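Local atomic coordinates of MdbA (Actinomyces oris, PDB entry 4Z7X), a protein that probably forms disulfide bonds in exported proteins as a thioredoxin-fold thiol-disulfide oxidoreductase linked to sortase-mediated pilus assembly. Residues K33-D38 with G178-L183. Residues are numbered along the deposited sequence; the frame is centred on the assembly and turned at random. Where two conformers were deposited one is given.
With 3CX ((2S)-3-(cyclohexylamino)-2-hydroxypropane-1-sulfonic acid), chain C.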
# COMPACT_ATOMS: atom_id res chain seq x y z
N LYS A 33 6.21 -10.77 7.04
CA LYS A 33 5.48 -11.94 7.53
C LYS A 33 4.01 -11.97 7.18
O LYS A 33 3.44 -13.02 7.00
CB LYS A 33 5.63 -12.03 9.06
CG LYS A 33 7.04 -12.31 9.54
CD LYS A 33 7.16 -12.06 11.06
CE LYS A 33 7.24 -10.56 11.39
NZ LYS A 33 7.29 -10.22 12.85
N GLN A 34 3.36 -10.81 7.16
CA GLN A 34 1.93 -10.76 6.90
C GLN A 34 1.60 -10.52 5.41
O GLN A 34 0.46 -10.41 5.05
CB GLN A 34 1.23 -9.74 7.82
CG GLN A 34 1.35 -10.06 9.32
CD GLN A 34 0.28 -9.41 10.17
OE1 GLN A 34 -0.90 -9.75 10.07
NE2 GLN A 34 0.70 -8.47 11.07
N VAL A 35 2.62 -10.45 4.55
CA VAL A 35 2.41 -10.26 3.12
C VAL A 35 2.00 -11.57 2.46
O VAL A 35 2.50 -12.65 2.76
CB VAL A 35 3.66 -9.59 2.46
CG1 VAL A 35 3.75 -9.87 0.97
CG2 VAL A 35 3.58 -8.05 2.72
N LEU A 36 1.12 -11.44 1.49
CA LEU A 36 0.57 -12.56 0.75
C LEU A 36 1.48 -12.98 -0.40
O LEU A 36 2.47 -12.32 -0.72
CB LEU A 36 -0.81 -12.20 0.26
CG LEU A 36 -1.85 -11.90 1.33
CD1 LEU A 36 -3.13 -11.50 0.67
CD2 LEU A 36 -2.10 -13.08 2.22
N SER A 37 1.11 -14.08 -1.06
CA SER A 37 1.95 -14.70 -2.07
C SER A 37 2.09 -13.84 -3.32
O SER A 37 2.96 -14.08 -4.15
CB SER A 37 1.40 -16.07 -2.44
OG SER A 37 0.09 -15.98 -2.97
N ASP A 38 1.21 -12.82 -3.45
CA ASP A 38 1.29 -11.86 -4.58
C ASP A 38 1.89 -10.52 -4.19
O ASP A 38 1.77 -9.56 -4.93
CB ASP A 38 -0.06 -11.68 -5.25
CG ASP A 38 -1.05 -10.95 -4.39
OD1 ASP A 38 -0.74 -10.77 -3.17
OD2 ASP A 38 -2.15 -10.59 -4.91
N GLY A 178 14.38 -6.99 -0.58
CA GLY A 178 14.48 -7.03 -2.04
C GLY A 178 13.65 -8.08 -2.68
O GLY A 178 13.18 -7.88 -3.78
N LYS A 179 13.47 -9.22 -2.00
CA LYS A 179 12.60 -10.27 -2.55
C LYS A 179 11.15 -9.82 -2.65
O LYS A 179 10.41 -10.21 -3.57
CB LYS A 179 12.64 -11.56 -1.72
CG LYS A 179 13.92 -12.35 -1.91
CD LYS A 179 13.97 -13.57 -0.98
CE LYS A 179 12.81 -14.53 -1.13
NZ LYS A 179 12.98 -15.67 -0.17
N TRP A 180 10.74 -8.99 -1.72
CA TRP A 180 9.37 -8.47 -1.74
C TRP A 180 9.17 -7.54 -2.93
O TRP A 180 8.16 -7.59 -3.61
CB TRP A 180 9.09 -7.71 -0.45
CG TRP A 180 7.69 -7.21 -0.29
CD1 TRP A 180 6.57 -7.74 -0.81
CD2 TRP A 180 7.29 -6.06 0.44
NE1 TRP A 180 5.46 -7.01 -0.42
CE2 TRP A 180 5.89 -5.97 0.37
CE3 TRP A 180 7.97 -5.12 1.20
CZ2 TRP A 180 5.17 -4.95 0.96
CZ3 TRP A 180 7.26 -4.09 1.79
CH2 TRP A 180 5.88 -4.04 1.70
N VAL A 181 10.14 -6.66 -3.15
CA VAL A 181 10.11 -5.75 -4.30
C VAL A 181 10.01 -6.56 -5.61
O VAL A 181 9.16 -6.31 -6.46
CB VAL A 181 11.36 -4.85 -4.30
CG1 VAL A 181 11.41 -3.97 -5.53
CG2 VAL A 181 11.43 -4.02 -3.02
N LYS A 182 10.86 -7.59 -5.72
CA LYS A 182 10.84 -8.43 -6.90
C LYS A 182 9.45 -9.12 -7.08
O LYS A 182 8.92 -9.21 -8.19
CB LYS A 182 12.00 -9.45 -6.85
CG LYS A 182 13.36 -8.78 -7.10
CD LYS A 182 14.58 -9.72 -7.17
CE LYS A 182 15.41 -9.81 -5.88
NZ LYS A 182 16.51 -8.80 -5.73
N LEU A 183 8.87 -9.59 -5.99
CA LEU A 183 7.60 -10.30 -6.07
C LEU A 183 6.48 -9.35 -6.51
O LEU A 183 5.59 -9.74 -7.28
CB LEU A 183 7.25 -10.93 -4.72
CG LEU A 183 5.99 -11.77 -4.66
CD1 LEU A 183 6.07 -13.00 -5.56
CD2 LEU A 183 5.78 -12.24 -3.22
OAA 3CX C . -9.29 -8.71 11.88
OAB 3CX C . -9.43 -8.15 9.40
OAC 3CX C . -6.63 -7.16 8.32
OAD 3CX C . -8.29 -10.09 10.04
CAE 3CX C . -0.47 -4.83 8.54
CAF 3CX C . -0.31 -6.26 8.09
CAG 3CX C . -1.43 -4.59 9.70
CAH 3CX C . -1.68 -6.94 7.99
CAI 3CX C . -2.78 -5.26 9.64
CAJ 3CX C . -4.81 -7.44 9.79
CAK 3CX C . -7.11 -7.98 10.59
NAL 3CX C . -3.97 -7.26 8.59
CAM 3CX C . -6.17 -7.98 9.37
CAN 3CX C . -2.91 -6.21 8.48
SAO 3CX C . -8.59 -8.73 10.42
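The indole of Trp180 meets Val35 obliquely, and the two side chains cross at about a right angle. Both methyls of Val35 share the work: CG1 comes to 3.6 Å from Trp180 NE1, while CG2 lies 3.9 Å from Trp180 CE2 and reaches on to CZ2 of the six-membered ring. With CG anti to the backbone N (chi1 -176°), Trp180 carries its ring off the helix toward the loop. Its NE1 donates a hydrogen bond to the carbonyl O of Ala39, so the buried N-H is satisfied and the rotation of the indole is restrained. Met109, Met112 and Leu116 of helix 103-118 also touch the ring.

Three residues further along the helix, Leu183 meets main chain instead of a side chain: its CD2 stands 3.5 Å and its CD1 3.6 Å from Ser37 O. The carboxylate of Asp38 is held by partners outside the two segments: OD1 is hydrogen-bonded to Ser40 OG and OD2 forms a salt bridge with Arg191.

On the ligand side of the loop, Gln34 lines the cyclohexyl end of the 3CX pocket. The indole thus ties the loop before edge strand 41-43 to helices 178-190 and 103-118, in a thioredoxin fold enlarged by helices, consistent with a DsbA-like oxidoreductase.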